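Local structure of extracellular solute-binding protein family 1 (Pseudothermotoga lettingae, 5CI5) at residues A[27-32]-A[81-86]; A[101-106]-A[127-132]; A[132-137]-A[301-306]; A[321-326]-A[339-344]. The protein binds alpha-D-tagatopyranose and probably delivers sugars to an ABC transporter for uptake. All blocks are in the same frame, centred on the assembly; numbering follows the deposited sequence. Where two conformers were deposited one is given.

Contact 1 (A[27-32]-A[81-86]); sequences IWIGGQ and LAFADL. With T6T (alpha-D-tagatopyranose), chain C.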
# COMPACT_ATOMS: atom_id res chain seq x y z
N ILE A 27 8.08 -13.10 15.30
CA ILE A 27 7.71 -12.42 14.07
C ILE A 27 6.69 -11.32 14.34
O ILE A 27 5.73 -11.53 15.06
CB ILE A 27 7.18 -13.40 12.98
CG1 ILE A 27 6.90 -12.67 11.66
CG2 ILE A 27 5.94 -14.17 13.44
CD1 ILE A 27 6.53 -13.59 10.48
N TRP A 28 6.91 -10.14 13.76
CA TRP A 28 5.95 -9.05 13.79
C TRP A 28 5.32 -8.90 12.43
O TRP A 28 6.04 -8.66 11.45
CB TRP A 28 6.62 -7.75 14.19
CG TRP A 28 6.95 -7.68 15.63
CD1 TRP A 28 6.87 -8.70 16.55
CD2 TRP A 28 7.37 -6.52 16.36
NE1 TRP A 28 7.24 -8.24 17.80
CE2 TRP A 28 7.54 -6.91 17.71
CE3 TRP A 28 7.62 -5.19 16.00
CZ2 TRP A 28 7.96 -6.01 18.69
CZ3 TRP A 28 8.03 -4.31 16.98
CH2 TRP A 28 8.19 -4.71 18.30
N ILE A 29 4.00 -9.01 12.39
CA ILE A 29 3.23 -8.89 11.16
C ILE A 29 2.41 -7.62 11.26
O ILE A 29 1.67 -7.42 12.22
CB ILE A 29 2.33 -10.10 10.93
CG1 ILE A 29 3.17 -11.38 10.96
CG2 ILE A 29 1.58 -9.98 9.60
CD1 ILE A 29 2.39 -12.66 11.00
N GLY A 30 2.59 -6.76 10.27
CA GLY A 30 1.99 -5.45 10.30
C GLY A 30 1.28 -5.06 9.03
O GLY A 30 1.59 -5.56 7.94
N GLY A 31 0.31 -4.17 9.18
CA GLY A 31 -0.43 -3.65 8.05
C GLY A 31 -1.77 -4.32 7.95
O GLY A 31 -2.16 -5.11 8.82
N GLN A 32 -2.48 -4.04 6.87
CA GLN A 32 -3.84 -4.54 6.73
C GLN A 32 -3.91 -6.08 6.71
O GLN A 32 -4.91 -6.63 7.15
CB GLN A 32 -4.47 -3.96 5.47
CG GLN A 32 -4.56 -2.47 5.45
CD GLN A 32 -3.40 -1.79 4.76
OE1 GLN A 32 -2.26 -2.30 4.68
NE2 GLN A 32 -3.68 -0.60 4.24
N LEU A 81 12.08 -11.35 13.03
CA LEU A 81 11.61 -11.18 11.65
C LEU A 81 10.46 -10.20 11.68
O LEU A 81 9.59 -10.33 12.53
CB LEU A 81 11.17 -12.52 11.04
CG LEU A 81 10.95 -12.53 9.53
CD1 LEU A 81 12.21 -12.30 8.75
CD2 LEU A 81 10.28 -13.87 9.12
N ALA A 82 10.48 -9.18 10.82
CA ALA A 82 9.47 -8.11 10.86
C ALA A 82 8.99 -7.76 9.47
O ALA A 82 9.78 -7.72 8.54
CB ALA A 82 10.02 -6.83 11.51
N PHE A 83 7.70 -7.52 9.37
CA PHE A 83 7.13 -6.87 8.21
C PHE A 83 7.68 -5.44 8.09
O PHE A 83 7.76 -4.73 9.09
CB PHE A 83 5.61 -6.83 8.32
CG PHE A 83 4.93 -7.98 7.62
CD1 PHE A 83 5.23 -9.30 7.93
CD2 PHE A 83 3.95 -7.73 6.66
CE1 PHE A 83 4.61 -10.35 7.26
CE2 PHE A 83 3.33 -8.76 5.99
CZ PHE A 83 3.65 -10.07 6.29
N ALA A 84 8.01 -5.04 6.88
CA ALA A 84 8.44 -3.66 6.60
C ALA A 84 7.85 -3.26 5.25
O ALA A 84 7.91 -4.02 4.27
CB ALA A 84 9.95 -3.53 6.61
N ASP A 85 7.26 -2.09 5.21
CA ASP A 85 6.61 -1.56 4.00
C ASP A 85 7.61 -1.41 2.84
O ASP A 85 8.70 -0.88 3.01
CB ASP A 85 5.93 -0.23 4.36
CG ASP A 85 4.85 0.17 3.41
OD1 ASP A 85 4.99 -0.03 2.17
OD2 ASP A 85 3.83 0.71 3.91
N LEU A 86 7.23 -1.88 1.66
CA LEU A 86 8.03 -1.66 0.47
C LEU A 86 8.16 -0.17 0.13
O LEU A 86 9.06 0.23 -0.63
CB LEU A 86 7.45 -2.43 -0.71
CG LEU A 86 7.45 -3.96 -0.60
CD1 LEU A 86 6.99 -4.53 -1.94
CD2 LEU A 86 8.82 -4.52 -0.21
O3 T6T C . 0.39 -1.00 -0.40
C3 T6T C . 0.70 -1.42 0.92
C4 T6T C . 1.76 -0.47 1.50
O4 T6T C . 2.89 -0.41 0.62
C5 T6T C . 1.13 0.89 1.67
O5 T6T C . 2.07 1.81 2.22
C6 T6T C . -0.12 0.79 2.55
O6 T6T C . -1.05 -0.09 1.94
C2 T6T C . -0.55 -1.42 1.75
O2 T6T C . -0.27 -2.01 3.03
C1 T6T C . -1.67 -2.23 1.07
O1 T6T C . -1.30 -3.53 0.76
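Two neighbouring parallel strands, 25-30 and 81-85, meet here in the mixed sheet of the solute-binding fold, and their C-terminal ends run into the sugar site. W28 is bonded through its backbone to L81 and F83 of the next strand: its N donates to L81 O at 3.0 Å, and its O receives F83 N at 2.9 Å, the latter nearly straight at 169°. I27 and L81 lie side by side on one face of the sheet, CD1 to CD2 4.0 Å; the pair W28 and A82 occupies the other. Beyond them the F83 ring reaches across to strand 25-30, and I29 CG2 stands over the ring centre in a CH-pi contact, 3.9 Å from the centroid. With I29 CG2 anti to the backbone N, that methyl branch is the one presented to the ring. Past the paired residues the segments diverge around the ligand. Q32 OE1 accepts from tagatose O2 at 2.6 Å, while the D85 carboxylate takes two hydroxyls, OD1 that of O4 (2.6 Å) and OD2 that of O5 (2.7 Å). Strand 55-60 pairs with the far edge of 25-30, strand 298-304 lies beyond 81-85, and helix 62-75 packs Y65 against W28 and A82.

Contact 2 (A[101-106]-A[127-132]); sequences PMEEHL and KIRYGL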
# COMPACT_ATOMS: atom_id res chain seq x y z
N PRO A 101 21.92 -7.76 6.41
CA PRO A 101 21.86 -7.95 4.95
C PRO A 101 21.35 -9.33 4.60
O PRO A 101 21.55 -10.30 5.34
CB PRO A 101 23.33 -7.78 4.51
CG PRO A 101 24.12 -8.16 5.71
CD PRO A 101 23.31 -7.67 6.89
N MSE A 102 20.65 -9.44 3.47
CA MSE A 102 20.14 -10.74 3.03
C MSE A 102 20.73 -11.14 1.64
O MSE A 102 20.20 -12.04 0.99
CB MSE A 102 18.58 -10.72 3.06
CG MSE A 102 17.97 -10.69 4.54
SE MSE A 102 16.06 -10.15 4.81
CE MSE A 102 15.22 -11.84 4.36
N GLU A 103 21.84 -10.52 1.21
CA GLU A 103 22.46 -10.89 -0.06
C GLU A 103 22.88 -12.34 -0.13
O GLU A 103 22.58 -13.04 -1.10
CB GLU A 103 23.71 -10.05 -0.34
CG GLU A 103 23.47 -8.77 -1.05
CD GLU A 103 22.62 -8.89 -2.31
OE1 GLU A 103 21.63 -8.16 -2.38
OE2 GLU A 103 22.91 -9.67 -3.24
N GLU A 104 23.58 -12.81 0.88
CA GLU A 104 24.05 -14.18 0.86
C GLU A 104 22.88 -15.16 0.84
O GLU A 104 22.85 -16.09 0.03
CB GLU A 104 24.94 -14.47 2.05
CG GLU A 104 25.24 -15.95 2.17
CD GLU A 104 26.54 -16.21 2.85
OE1 GLU A 104 26.70 -15.74 3.99
OE2 GLU A 104 27.40 -16.87 2.24
N HIS A 105 21.90 -14.95 1.70
CA HIS A 105 20.75 -15.85 1.65
C HIS A 105 20.02 -15.82 0.30
O HIS A 105 19.59 -16.87 -0.19
CB HIS A 105 19.80 -15.50 2.78
CG HIS A 105 20.17 -16.14 4.08
ND1 HIS A 105 20.25 -15.42 5.26
CD2 HIS A 105 20.46 -17.42 4.40
CE1 HIS A 105 20.57 -16.23 6.24
NE2 HIS A 105 20.71 -17.45 5.75
N LEU A 106 19.85 -14.63 -0.30
CA LEU A 106 19.09 -14.53 -1.52
C LEU A 106 19.86 -15.15 -2.67
O LEU A 106 19.27 -15.75 -3.58
CB LEU A 106 18.74 -13.08 -1.82
CG LEU A 106 17.70 -12.51 -0.87
CD1 LEU A 106 17.62 -11.00 -1.08
CD2 LEU A 106 16.34 -13.15 -1.07
N LYS A 127 23.08 -1.03 -3.16
CA LYS A 127 23.17 -2.26 -3.95
C LYS A 127 23.14 -3.52 -3.11
O LYS A 127 23.48 -4.60 -3.59
CB LYS A 127 24.42 -2.22 -4.83
CG LYS A 127 24.48 -0.99 -5.70
CD LYS A 127 23.33 -0.94 -6.68
CE LYS A 127 23.43 0.30 -7.55
NZ LYS A 127 22.42 0.29 -8.64
N ILE A 128 22.71 -3.40 -1.86
CA ILE A 128 22.56 -4.56 -1.01
C ILE A 128 21.08 -4.73 -0.67
O ILE A 128 20.41 -3.77 -0.32
CB ILE A 128 23.40 -4.42 0.25
CG1 ILE A 128 24.89 -4.36 -0.14
CG2 ILE A 128 23.17 -5.58 1.21
CD1 ILE A 128 25.71 -3.75 0.86
N ARG A 129 20.59 -5.96 -0.80
CA ARG A 129 19.20 -6.25 -0.44
C ARG A 129 19.10 -6.54 1.05
O ARG A 129 19.83 -7.39 1.58
CB ARG A 129 18.69 -7.42 -1.28
CG ARG A 129 18.49 -7.03 -2.75
CD ARG A 129 18.16 -8.20 -3.65
NE ARG A 129 19.31 -9.08 -3.85
CZ ARG A 129 19.32 -10.11 -4.68
NH1 ARG A 129 18.25 -10.41 -5.41
NH2 ARG A 129 20.40 -10.85 -4.79
N TYR A 130 18.16 -5.84 1.70
CA TYR A 130 17.92 -5.94 3.14
C TYR A 130 16.51 -6.41 3.48
O TYR A 130 16.10 -6.33 4.66
CB TYR A 130 18.15 -4.58 3.79
CG TYR A 130 19.62 -4.20 3.94
CD1 TYR A 130 20.26 -3.41 3.01
CD2 TYR A 130 20.36 -4.65 5.03
CE1 TYR A 130 21.59 -3.06 3.14
CE2 TYR A 130 21.68 -4.30 5.18
CZ TYR A 130 22.29 -3.50 4.24
OH TYR A 130 23.62 -3.15 4.40
N GLY A 131 15.74 -6.85 2.49
CA GLY A 131 14.44 -7.43 2.74
C GLY A 131 14.02 -8.41 1.68
O GLY A 131 14.53 -8.40 0.54
N LEU A 132 13.08 -9.27 2.05
CA LEU A 132 12.51 -10.26 1.12
C LEU A 132 11.05 -9.88 0.89
O LEU A 132 10.23 -10.05 1.78
CB LEU A 132 12.59 -11.68 1.70
CG LEU A 132 11.88 -12.76 0.88
CD1 LEU A 132 12.24 -12.69 -0.61
CD2 LEU A 132 12.20 -14.12 1.48
O HOH W 1 21.60 -6.07 -5.05
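The N-terminal turn of helix 103-108 is joined to the beginning of strand 128-138 by a salt bridge, E103 with R129. The arginine presents its side, NE and NH2, to the carboxylate, one nitrogen to each oxygen: NE to OE1 at 2.9 Å and NH2 to OE2 at 3.2 Å. Both oxygens are approached on their syn sides, yet from some 30° out of the carboxylate plane, and the two flat groups are turned 22° against each other. OE1 does double duty, for its anti lone pair also takes the backbone N of R129 at 2.9 Å. Three N-H bonds thus fix the carboxylate, and the bend of the glutamate chain at chi2 (-50°) folds it back to meet them. L106 CD1 lies over one face of the guanidinium, 3.7 Å above its plane and offset toward the rim; W120 adds a cation-pi contact to the same arginine. This is the first turn of a helix that has selenomethionine M102 as its N-cap residue, and M102 N donates to R129 O at 2.9 Å, so the helix start is tied to the strand by backbone as well as side chain. Inward, the chemistry turns apolar. In the conformer described here, the M102 chain runs over G131 and its terminal CE reaches L132 CB, while W316 of helix 312-322 packs on M102 and L106. Toward the surface, P101 CB rests near Y130 CE2 at 3.9 Å and also touches the CG2 branch of I128.

Contact 3 (A[132-137]-A[301-306]); sequences LPWYTD and WALVIP. With T6T (alpha-D-tagatopyranose), chain C.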
# COMPACT_ATOMS: atom_id res chain seq x y z
N LEU A 132 13.08 -9.27 2.05
CA LEU A 132 12.51 -10.26 1.12
C LEU A 132 11.05 -9.88 0.89
O LEU A 132 10.23 -10.05 1.78
CB LEU A 132 12.59 -11.68 1.70
CG LEU A 132 11.88 -12.76 0.88
CD1 LEU A 132 12.24 -12.69 -0.61
CD2 LEU A 132 12.20 -14.12 1.48
N PRO A 133 10.72 -9.33 -0.30
CA PRO A 133 9.31 -8.99 -0.57
C PRO A 133 8.42 -10.22 -0.39
O PRO A 133 8.69 -11.26 -1.00
CB PRO A 133 9.34 -8.51 -2.03
CG PRO A 133 10.73 -7.97 -2.18
CD PRO A 133 11.59 -8.97 -1.43
N TRP A 134 7.38 -10.09 0.43
CA TRP A 134 6.46 -11.20 0.72
C TRP A 134 5.11 -11.05 -0.00
O TRP A 134 4.62 -12.02 -0.59
CB TRP A 134 6.24 -11.32 2.23
CG TRP A 134 5.39 -12.51 2.54
CD1 TRP A 134 5.80 -13.83 2.55
CD2 TRP A 134 3.98 -12.53 2.80
NE1 TRP A 134 4.72 -14.65 2.83
CE2 TRP A 134 3.60 -13.89 2.99
CE3 TRP A 134 2.99 -11.54 2.92
CZ2 TRP A 134 2.29 -14.28 3.26
CZ3 TRP A 134 1.67 -11.93 3.20
CH2 TRP A 134 1.34 -13.29 3.37
N TYR A 135 4.46 -9.89 0.08
CA TYR A 135 3.34 -9.61 -0.82
C TYR A 135 3.51 -8.25 -1.43
O TYR A 135 4.25 -7.41 -0.94
CB TYR A 135 1.98 -9.74 -0.11
CG TYR A 135 1.35 -8.52 0.56
CD1 TYR A 135 0.78 -7.50 -0.18
CD2 TYR A 135 1.23 -8.46 1.95
CE1 TYR A 135 0.14 -6.43 0.44
CE2 TYR A 135 0.58 -7.41 2.58
CZ TYR A 135 0.04 -6.40 1.82
OH TYR A 135 -0.61 -5.39 2.50
N THR A 136 2.86 -8.10 -2.58
CA THR A 136 2.91 -6.83 -3.29
C THR A 136 1.50 -6.47 -3.79
O THR A 136 0.51 -7.19 -3.54
CB THR A 136 3.94 -6.89 -4.44
OG1 THR A 136 4.15 -5.59 -4.98
CG2 THR A 136 3.54 -7.88 -5.55
N ASP A 137 1.43 -5.32 -4.45
CA ASP A 137 0.19 -4.77 -4.94
C ASP A 137 0.48 -3.58 -5.84
O ASP A 137 1.63 -3.13 -5.95
CB ASP A 137 -0.72 -4.33 -3.76
CG ASP A 137 -0.10 -3.20 -2.90
OD1 ASP A 137 0.29 -2.17 -3.48
OD2 ASP A 137 -0.01 -3.35 -1.64
N TRP A 301 4.78 -5.44 1.22
CA TRP A 301 5.55 -5.63 2.45
C TRP A 301 6.67 -6.63 2.22
O TRP A 301 6.49 -7.61 1.50
CB TRP A 301 4.65 -6.11 3.59
CG TRP A 301 3.65 -5.07 3.93
CD1 TRP A 301 2.51 -4.81 3.25
CD2 TRP A 301 3.74 -4.09 4.97
NE1 TRP A 301 1.88 -3.72 3.79
CE2 TRP A 301 2.62 -3.27 4.85
CE3 TRP A 301 4.68 -3.83 5.98
CZ2 TRP A 301 2.37 -2.21 5.73
CZ3 TRP A 301 4.44 -2.78 6.84
CH2 TRP A 301 3.31 -1.97 6.69
N ALA A 302 7.82 -6.35 2.84
CA ALA A 302 8.97 -7.24 2.89
C ALA A 302 9.16 -7.79 4.29
O ALA A 302 8.69 -7.22 5.27
CB ALA A 302 10.25 -6.52 2.45
N LEU A 303 9.85 -8.92 4.36
CA LEU A 303 10.32 -9.50 5.60
C LEU A 303 11.77 -9.07 5.82
O LEU A 303 12.60 -9.21 4.92
CB LEU A 303 10.22 -11.03 5.57
CG LEU A 303 8.84 -11.56 5.23
CD1 LEU A 303 8.90 -13.06 4.97
CD2 LEU A 303 7.87 -11.25 6.34
N VAL A 304 12.04 -8.51 6.99
CA VAL A 304 13.39 -8.04 7.33
C VAL A 304 13.85 -8.66 8.65
O VAL A 304 13.03 -9.04 9.46
CB VAL A 304 13.50 -6.49 7.42
CG1 VAL A 304 12.96 -5.86 6.14
CG2 VAL A 304 12.77 -5.94 8.64
N ILE A 305 15.16 -8.75 8.82
CA ILE A 305 15.78 -9.32 10.01
C ILE A 305 16.62 -8.25 10.68
O ILE A 305 17.59 -7.80 10.09
CB ILE A 305 16.66 -10.52 9.66
CG1 ILE A 305 15.81 -11.64 9.03
CG2 ILE A 305 17.41 -11.04 10.89
CD1 ILE A 305 16.62 -12.75 8.44
N PRO A 306 16.26 -7.85 11.91
CA PRO A 306 17.05 -6.81 12.56
C PRO A 306 18.48 -7.28 12.82
O PRO A 306 18.70 -8.43 13.19
CB PRO A 306 16.28 -6.54 13.87
CG PRO A 306 14.87 -6.94 13.55
CD PRO A 306 15.06 -8.18 12.71
O3 T6T C . 0.39 -1.00 -0.40
C3 T6T C . 0.70 -1.42 0.92
C4 T6T C . 1.76 -0.47 1.50
O4 T6T C . 2.89 -0.41 0.62
C5 T6T C . 1.13 0.89 1.67
O5 T6T C . 2.07 1.81 2.22
C6 T6T C . -0.12 0.79 2.55
O6 T6T C . -1.05 -0.09 1.94
C2 T6T C . -0.55 -1.42 1.75
O2 T6T C . -0.27 -2.01 3.03
C1 T6T C . -1.67 -2.23 1.07
O1 T6T C . -1.30 -3.53 0.76
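Y135 and W301 lie side by side and point the same way from adjacent antiparallel strands, their polar ends directed at the bound tagatose. The tyrosine ring and the five-membered ring of the tryptophan are oblique, planes 45° apart, with W301 CD1 3.3 Å from Y135 CZ. Each ring offers its edge to the sugar: W301 NE1 donates to O2 at 2.9 Å, in a fairly straight bond, and Y135 OH lies 2.6 Å from O1. D137 joins them, its OD2 accepting from both O1 and O3. Its CG is held between the backbone N and the carbonyl carbon (chi1 63°), which helps bring the carboxylate round to the ligand.

The strands carry a classic beta bulge here: W134 and Y135 both face W301, whose carbonyl O takes W134 N at 2.8 Å and, weakly, Y135 N, while W301 N returns a bond to Y135 O. The register therefore shifts by one residue after the close P133 and A302 pair. Farther along, L132 and L303 exchange two backbone bonds, and L303 CG packs on W134 CB at 4.0 Å. The W134 indole, swung anti to its backbone N (chi1 -176°), leads away from strand 298-304 to donate through NE1 to L322 O and to meet the rings of W40, W328 and W331.

Contact 4 (A[321-326]-A[339-344]); sequences YLTSFD and MPTRMD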
# COMPACT_ATOMS: atom_id res chain seq x y z
N TYR A 321 10.40 -20.07 4.39
CA TYR A 321 9.17 -20.85 4.42
C TYR A 321 7.97 -19.99 4.01
O TYR A 321 7.16 -20.39 3.16
CB TYR A 321 8.95 -21.46 5.81
CG TYR A 321 7.52 -21.90 6.06
CD1 TYR A 321 7.06 -23.15 5.67
CD2 TYR A 321 6.61 -21.04 6.66
CE1 TYR A 321 5.72 -23.53 5.91
CE2 TYR A 321 5.29 -21.40 6.89
CZ TYR A 321 4.85 -22.64 6.51
OH TYR A 321 3.52 -22.98 6.74
N LEU A 322 7.85 -18.82 4.61
CA LEU A 322 6.72 -17.95 4.33
C LEU A 322 6.63 -17.51 2.86
O LEU A 322 5.54 -17.24 2.38
CB LEU A 322 6.76 -16.71 5.20
CG LEU A 322 6.48 -16.95 6.68
CD1 LEU A 322 6.67 -15.69 7.44
CD2 LEU A 322 5.05 -17.49 6.90
N THR A 323 7.77 -17.44 2.18
CA THR A 323 7.81 -16.98 0.81
C THR A 323 8.04 -18.16 -0.14
O THR A 323 8.49 -17.96 -1.26
CB THR A 323 8.89 -15.89 0.62
OG1 THR A 323 8.94 -15.06 1.79
CG2 THR A 323 8.58 -15.02 -0.57
N SER A 324 7.70 -19.37 0.30
CA SER A 324 7.79 -20.56 -0.54
C SER A 324 6.57 -20.71 -1.44
O SER A 324 5.50 -20.14 -1.21
CB SER A 324 7.94 -21.83 0.30
OG SER A 324 6.75 -22.07 1.04
N PHE A 325 6.75 -21.49 -2.50
CA PHE A 325 5.69 -21.74 -3.45
C PHE A 325 4.47 -22.35 -2.77
O PHE A 325 3.35 -21.88 -2.96
CB PHE A 325 6.24 -22.66 -4.55
CG PHE A 325 5.25 -22.98 -5.63
CD1 PHE A 325 4.97 -22.09 -6.64
CD2 PHE A 325 4.58 -24.19 -5.62
CE1 PHE A 325 4.05 -22.39 -7.64
CE2 PHE A 325 3.67 -24.50 -6.61
CZ PHE A 325 3.41 -23.59 -7.62
N ASP A 326 4.66 -23.41 -1.97
CA ASP A 326 3.50 -24.11 -1.41
C ASP A 326 2.69 -23.19 -0.50
O ASP A 326 1.46 -23.21 -0.54
CB ASP A 326 3.92 -25.36 -0.63
CG ASP A 326 4.40 -26.47 -1.55
OD1 ASP A 326 4.08 -26.44 -2.75
OD2 ASP A 326 5.07 -27.40 -1.05
N MSE A 339 -1.35 -9.80 -3.65
CA MSE A 339 -0.61 -10.36 -4.75
C MSE A 339 0.68 -11.01 -4.28
O MSE A 339 1.46 -10.40 -3.53
CB MSE A 339 -0.29 -9.26 -5.77
CG MSE A 339 0.44 -9.72 -6.99
SE MSE A 339 0.49 -8.24 -8.26
CE MSE A 339 1.97 -8.79 -9.32
N PRO A 340 0.93 -12.26 -4.73
CA PRO A 340 2.20 -12.88 -4.39
C PRO A 340 3.36 -12.11 -5.01
O PRO A 340 3.24 -11.65 -6.14
CB PRO A 340 2.11 -14.29 -5.00
CG PRO A 340 0.63 -14.53 -5.31
CD PRO A 340 0.01 -13.17 -5.45
N THR A 341 4.46 -11.99 -4.28
CA THR A 341 5.71 -11.50 -4.86
C THR A 341 6.36 -12.54 -5.78
O THR A 341 7.24 -12.18 -6.54
CB THR A 341 6.71 -11.10 -3.78
OG1 THR A 341 6.99 -12.23 -2.94
CG2 THR A 341 6.14 -9.95 -2.97
N ARG A 342 5.94 -13.80 -5.70
CA ARG A 342 6.45 -14.86 -6.59
C ARG A 342 5.68 -14.93 -7.91
O ARG A 342 4.46 -15.10 -7.92
CB ARG A 342 6.36 -16.23 -5.93
CG ARG A 342 7.20 -16.45 -4.66
CD ARG A 342 6.98 -17.87 -4.14
NE ARG A 342 7.60 -18.82 -5.07
CZ ARG A 342 8.73 -19.48 -4.88
NH1 ARG A 342 9.43 -19.37 -3.75
NH2 ARG A 342 9.18 -20.28 -5.84
N MSE A 343 6.42 -14.87 -9.01
CA MSE A 343 5.86 -14.95 -10.36
C MSE A 343 5.20 -16.31 -10.59
O MSE A 343 4.08 -16.37 -11.11
CB MSE A 343 6.94 -14.71 -11.41
CG MSE A 343 7.39 -13.29 -11.44
SE MSE A 343 8.52 -12.91 -12.97
CE MSE A 343 10.10 -13.81 -12.35
N ASP A 344 5.87 -17.39 -10.19
CA ASP A 344 5.32 -18.72 -10.46
C ASP A 344 3.96 -18.91 -9.78
O ASP A 344 3.05 -19.45 -10.39
CB ASP A 344 6.29 -19.84 -10.09
CG ASP A 344 6.87 -19.75 -8.67
OD1 ASP A 344 6.45 -18.90 -7.85
OD2 ASP A 344 7.78 -20.58 -8.39
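R342, the N-cap residue of helix 343-348, reaches across to the turn joining helices 312-322 and 325-335. From CB, which points toward that turn, the chain runs extended through CG to CD, and CD passes 3.3 Å from T323 O. A bend at chi3 (70°) then swings the guanidinium flat against the start of helix 325-335, with F325 N 3.5 Å above its plane, offset toward the rim. NE donates to D344 OD1 at 3.0 Å. At the tip, NH2 donates to D344 OD2 at 2.9 Å, both bonds using syn lone pairs in a nearly coplanar, side-on salt bridge. NH1 gives a hydrogen to a lone pair of T323 O at 3.0 Å, and E110 adds a second salt bridge there. The F325 ring lies beside the D344 salt bridge, its CD1 3.6 Å from D344 OD2, with ring and carboxylate planes 65° apart. T323 is the first residue beyond helix 312-322; S324 is at the N-cap of helix 325-335, its OG weakly bonded to V327 N and also donating to Y321 O at 2.7 Å. With two carboxylates and an in-plane carbonyl as partners, the guanidinium is held against rotation, and its positive charge is probably well balanced by D344 and E110.

How the contacts relate
Contacts 1 and 3 are buried and adjoin one another through strands 81-85 and 298-304, where A84 O to A302 N and A82 O to V304 N are probable hydrogen bonds; together they supply five residues of the tagatose pocket. Contact 2 shares strand 128-138 and L132 with contact 3 but lies farther from the chain's centre, about 22 Å against 12 Å between centres, partly open to solvent. Contact 4, also partly buried, joins contact 3 through the W134 indole bond and through P133 O with T341 OG1. Backbone pairing and aromatic packing dominate the inner two; arginine-carboxylate bridges, between segments in contact 2 and within 339-344 in contact 4, mark the outer ones.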